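Putative sarcosine dimethylglycine methyltransferase (Galdieria sulphuraria, PDB 2O57) probably transfers methyl groups from S-adenosylmethionine to sarcosine and dimethylglycine. Local coordinates at residues 29-34 against 262-267; 240-245 against 273-278. All coordinates share one frame; numbering follows the deposited sequence.

Interaction 1 (29-34 against 262-267)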
# COMPACT_ATOMS: atom_id res chain seq x y z
N ASP A 29 -12.55 2.11 -26.55
CA ASP A 29 -12.04 0.99 -25.71
C ASP A 29 -11.34 -0.04 -26.60
O ASP A 29 -10.26 -0.54 -26.27
CB ASP A 29 -13.19 0.29 -24.96
CG ASP A 29 -13.72 1.09 -23.76
OD1 ASP A 29 -13.27 2.22 -23.49
OD2 ASP A 29 -14.62 0.58 -23.07
N ASP A 30 -11.97 -0.38 -27.74
CA ASP A 30 -11.38 -1.36 -28.68
C ASP A 30 -10.05 -0.88 -29.24
O ASP A 30 -9.11 -1.68 -29.37
CB ASP A 30 -12.31 -1.64 -29.88
CG ASP A 30 -13.56 -2.38 -29.50
OD1 ASP A 30 -13.55 -3.17 -28.52
OD2 ASP A 30 -14.57 -2.18 -30.20
N ASP A 31 -9.97 0.39 -29.64
CA ASP A 31 -8.73 0.88 -30.24
C ASP A 31 -7.62 1.10 -29.19
O ASP A 31 -6.44 0.93 -29.50
CB ASP A 31 -8.97 2.13 -31.09
CG ASP A 31 -9.67 1.78 -32.44
OD1 ASP A 31 -9.72 0.58 -32.79
OD2 ASP A 31 -10.19 2.67 -33.10
N SER A 32 -8.02 1.47 -27.97
CA SER A 32 -7.09 1.48 -26.86
C SER A 32 -6.50 0.08 -26.69
O SER A 32 -5.28 -0.07 -26.61
CB SER A 32 -7.77 1.98 -25.58
OG SER A 32 -6.87 1.96 -24.50
N ASP A 33 -7.35 -0.95 -26.68
CA ASP A 33 -6.84 -2.31 -26.62
C ASP A 33 -5.92 -2.71 -27.80
O ASP A 33 -4.92 -3.40 -27.59
CB ASP A 33 -7.94 -3.37 -26.42
CG ASP A 33 -7.35 -4.70 -25.97
OD1 ASP A 33 -6.66 -4.76 -24.91
OD2 ASP A 33 -7.59 -5.70 -26.68
N ARG A 34 -6.24 -2.26 -29.02
CA ARG A 34 -5.36 -2.48 -30.17
C ARG A 34 -3.95 -1.90 -29.91
O ARG A 34 -2.94 -2.52 -30.30
CB ARG A 34 -5.93 -1.85 -31.44
CG ARG A 34 -7.20 -2.55 -31.99
CD ARG A 34 -7.63 -1.87 -33.28
NE ARG A 34 -8.77 -2.53 -33.92
CZ ARG A 34 -9.32 -2.11 -35.06
NH1 ARG A 34 -8.86 -1.01 -35.68
NH2 ARG A 34 -10.32 -2.78 -35.58
N PRO A 262 -5.53 8.60 -36.39
CA PRO A 262 -5.12 9.89 -35.83
C PRO A 262 -6.13 10.51 -34.86
O PRO A 262 -5.73 11.01 -33.81
CB PRO A 262 -4.86 10.77 -37.07
CG PRO A 262 -4.44 9.79 -38.10
CD PRO A 262 -5.31 8.56 -37.84
N GLU A 263 -7.42 10.47 -35.19
CA GLU A 263 -8.42 11.05 -34.30
C GLU A 263 -8.53 10.25 -32.99
O GLU A 263 -8.67 10.84 -31.88
CB GLU A 263 -9.79 11.14 -34.97
CG GLU A 263 -9.87 12.29 -35.98
CD GLU A 263 -11.20 12.36 -36.70
OE1 GLU A 263 -12.24 12.10 -36.07
OE2 GLU A 263 -11.18 12.74 -37.89
N PHE A 264 -8.45 8.94 -33.10
CA PHE A 264 -8.44 8.13 -31.90
C PHE A 264 -7.25 8.50 -31.00
O PHE A 264 -7.39 8.60 -29.77
CB PHE A 264 -8.41 6.63 -32.21
CG PHE A 264 -7.98 5.82 -31.02
CD1 PHE A 264 -8.88 5.60 -29.98
CD2 PHE A 264 -6.69 5.36 -30.90
CE1 PHE A 264 -8.50 4.89 -28.84
CE2 PHE A 264 -6.29 4.65 -29.78
CZ PHE A 264 -7.19 4.43 -28.73
N GLN A 265 -6.08 8.66 -31.61
CA GLN A 265 -4.84 8.92 -30.86
C GLN A 265 -4.96 10.22 -30.10
O GLN A 265 -4.59 10.30 -28.92
CB GLN A 265 -3.62 8.98 -31.78
CG GLN A 265 -3.24 7.62 -32.34
CD GLN A 265 -2.02 7.68 -33.22
OE1 GLN A 265 -1.03 8.34 -32.88
NE2 GLN A 265 -2.07 6.99 -34.37
N ALA A 266 -5.51 11.24 -30.76
CA ALA A 266 -5.68 12.54 -30.14
C ALA A 266 -6.61 12.42 -28.93
O ALA A 266 -6.27 12.94 -27.88
CB ALA A 266 -6.15 13.59 -31.17
N ASN A 267 -7.73 11.68 -29.05
CA ASN A 267 -8.68 11.45 -27.96
C ASN A 267 -8.06 10.66 -26.80
O ASN A 267 -8.31 10.97 -25.63
CB ASN A 267 -9.93 10.65 -28.41
CG ASN A 267 -10.85 11.44 -29.36
OD1 ASN A 267 -10.91 12.66 -29.29
ND2 ASN A 267 -11.58 10.73 -30.23
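Phe264 holds CG trans to its backbone N (chi1 163°), which carries the phenyl ring off helix 262-280 toward helix 27-40, while Asp31 turns its carboxylate back beside its own backbone N (chi1 -74°) and leaves CB to meet the ring. That CB lies over one face of Phe264, 3.5 Å from the ring centroid and only 8° off the normal, a nearly centred CH-pi contact. The far end of the ring reaches the backbone: Phe264 CZ comes within 3.4 Å of Asp31 C and 3.2 Å of Ser32 N, the latter approached obliquely. Ser32 adds a looser touch, its CB 4.0 Å from Phe264 CZ. The contact thus joins helix 27-40, near the N terminus, to the first turns of helix 262-280, both outside the central sheet of the Rossmann-like methyltransferase fold. Asp28 also touches Phe264, extending the packing toward the start of helix 27-40. On Asp31 itself, OD1 is 3.4 Å from Arg34 NH1 but well out of the guanidinium plane, so the attraction is one of charge alone; Arg34 NH1 hydrogen-bonds instead to the carbonyl of Phe259, just before helix 262-280.

Interaction 2 (240-245 against 273-278)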
# COMPACT_ATOMS: atom_id res chain seq x y z
N HIS A 240 3.00 8.41 -12.98
CA HIS A 240 4.10 7.85 -13.76
C HIS A 240 3.55 6.97 -14.88
O HIS A 240 4.05 7.04 -16.00
CB HIS A 240 5.00 6.99 -12.90
CG HIS A 240 5.74 7.76 -11.86
ND1 HIS A 240 6.06 7.23 -10.63
CD2 HIS A 240 6.23 9.02 -11.86
CE1 HIS A 240 6.71 8.13 -9.92
NE2 HIS A 240 6.82 9.23 -10.64
N HIS A 241 2.59 6.13 -14.53
CA HIS A 241 2.09 5.13 -15.48
C HIS A 241 1.44 5.78 -16.69
O HIS A 241 1.76 5.45 -17.82
CB HIS A 241 1.06 4.24 -14.82
CG HIS A 241 0.61 3.11 -15.69
ND1 HIS A 241 1.46 2.09 -16.09
CD2 HIS A 241 -0.59 2.88 -16.28
CE1 HIS A 241 0.77 1.25 -16.85
NE2 HIS A 241 -0.47 1.70 -16.97
N TYR A 242 0.53 6.72 -16.44
CA TYR A 242 -0.14 7.38 -17.54
C TYR A 242 0.77 8.31 -18.35
O TYR A 242 0.62 8.36 -19.58
CB TYR A 242 -1.43 8.03 -17.08
CG TYR A 242 -2.46 6.97 -16.76
CD1 TYR A 242 -2.78 5.99 -17.72
CD2 TYR A 242 -3.06 6.91 -15.52
CE1 TYR A 242 -3.71 4.98 -17.44
CE2 TYR A 242 -4.01 5.89 -15.23
CZ TYR A 242 -4.32 4.96 -16.18
OH TYR A 242 -5.25 3.99 -15.89
N SER A 243 1.76 8.93 -17.69
CA SER A 243 2.82 9.68 -18.40
C SER A 243 3.64 8.75 -19.34
O SER A 243 3.90 9.09 -20.51
CB SER A 243 3.77 10.37 -17.39
OG SER A 243 3.05 11.33 -16.63
N LYS A 244 4.05 7.58 -18.83
CA LYS A 244 4.79 6.62 -19.67
C LYS A 244 3.93 6.06 -20.81
O LYS A 244 4.41 5.90 -21.95
CB LYS A 244 5.30 5.46 -18.82
CG LYS A 244 6.29 5.88 -17.69
CD LYS A 244 7.64 6.18 -18.22
CE LYS A 244 8.32 4.92 -18.71
NZ LYS A 244 9.66 5.19 -19.23
N VAL A 245 2.67 5.76 -20.53
CA VAL A 245 1.79 5.28 -21.61
C VAL A 245 1.62 6.36 -22.69
O VAL A 245 1.66 6.05 -23.92
CB VAL A 245 0.43 4.81 -21.07
CG1 VAL A 245 -0.49 4.49 -22.26
CG2 VAL A 245 0.60 3.55 -20.18
N GLU A 273 -3.82 12.68 -20.48
CA GLU A 273 -3.48 13.96 -19.85
C GLU A 273 -4.38 14.25 -18.64
O GLU A 273 -3.92 14.81 -17.64
CB GLU A 273 -3.58 15.09 -20.87
CG GLU A 273 -2.41 15.11 -21.86
CD GLU A 273 -2.69 15.94 -23.11
OE1 GLU A 273 -3.80 16.53 -23.24
OE2 GLU A 273 -1.82 15.99 -24.01
N HIS A 274 -5.66 13.88 -18.73
CA HIS A 274 -6.62 14.10 -17.63
C HIS A 274 -6.25 13.27 -16.41
O HIS A 274 -6.36 13.76 -15.28
CB HIS A 274 -8.06 13.75 -18.05
CG HIS A 274 -8.70 14.78 -18.92
ND1 HIS A 274 -8.55 16.14 -18.71
CD2 HIS A 274 -9.53 14.66 -19.99
CE1 HIS A 274 -9.23 16.80 -19.64
NE2 HIS A 274 -9.83 15.92 -20.42
N TRP A 275 -5.84 12.01 -16.61
CA TRP A 275 -5.41 11.19 -15.49
C TRP A 275 -4.17 11.79 -14.85
O TRP A 275 -4.09 11.86 -13.64
CB TRP A 275 -5.10 9.75 -15.92
CG TRP A 275 -6.33 8.91 -16.09
CD1 TRP A 275 -6.85 8.46 -17.27
CD2 TRP A 275 -7.19 8.40 -15.05
NE1 TRP A 275 -7.97 7.70 -17.04
CE2 TRP A 275 -8.22 7.66 -15.69
CE3 TRP A 275 -7.19 8.49 -13.65
CZ2 TRP A 275 -9.24 7.03 -14.98
CZ3 TRP A 275 -8.22 7.86 -12.93
CH2 TRP A 275 -9.22 7.12 -13.60
N ILE A 276 -3.21 12.19 -15.67
CA ILE A 276 -1.93 12.74 -15.17
C ILE A 276 -2.21 14.02 -14.37
O ILE A 276 -1.77 14.16 -13.22
CB ILE A 276 -0.95 13.04 -16.36
CG1 ILE A 276 -0.52 11.74 -17.06
CG2 ILE A 276 0.29 13.87 -15.89
CD1 ILE A 276 0.03 11.96 -18.51
N GLU A 277 -2.95 14.95 -14.98
CA GLU A 277 -3.31 16.22 -14.35
C GLU A 277 -4.05 15.99 -13.03
O GLU A 277 -3.70 16.60 -12.06
CB GLU A 277 -4.14 17.11 -15.29
CG GLU A 277 -3.30 17.74 -16.40
CD GLU A 277 -4.10 18.21 -17.65
OE1 GLU A 277 -5.37 18.23 -17.62
OE2 GLU A 277 -3.43 18.55 -18.67
N GLY A 278 -5.04 15.09 -13.01
CA GLY A 278 -5.80 14.77 -11.80
C GLY A 278 -4.93 14.17 -10.68
O GLY A 278 -5.13 14.47 -9.51
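Tyr242, Ile276 and Trp275 bury the most surface where helices 235-251 and 262-280 pass each other; the axes of segments 240-245 and 273-278 approach to 8.7 Å, with their N-to-C directions at 149°. The Tyr242 ring and the five-membered ring of Trp275 form an offset stack, centroids 4.5 Å apart and planes inclined by 23°. Both side chains hold CG anti to the carbonyl carbon and lie side by side, pointing the same way. Tyr242 CD2 sits 3.5 Å from Trp275 CB, and CE2 rides over the indole face near its rim. His241 CD2 lies over the opposite face of the Tyr242 ring, toward its rim. Ile276 CG1 packs 3.8 Å from Tyr242 CB, and its CD1, at the end of an extended chain (chi2 160°), reaches the backbone of Ser243, 3.6 Å from Ser243 N. Ser243 OG also rests on this branch, 3.6 Å from Ile276 CD1, while its hydrogen bond goes back to the carbonyl of Val239 within its own helix. Leu238 and Ile202 extend the apolar packing around Trp275. The arrangement is that of a near-antiparallel helix pair beside the Rossmann-like sheet, joined through aromatic and aliphatic side chains.

Overall arrangement
After the short helix 17-25 the chain forms helix 27-40, whose partner in interaction 1 comes 228 residues later, at the start of helix 262-280; the long loop so closed takes in most of the seven-stranded sheet and its helices. Helix 235-251 follows strand 226-233, an outermost strand of the sheet, and its partner in interaction 2 lies only 28 residues on, so this second loop is short and mostly helical, with no strand. The two contacts cross, since 240-245 precedes 262-267 and 273-278 follows it. They share helix 262-280 without touching, centres 16 Å apart: its beginning meets helix 27-40, its end helix 235-251, just before strand 284-293.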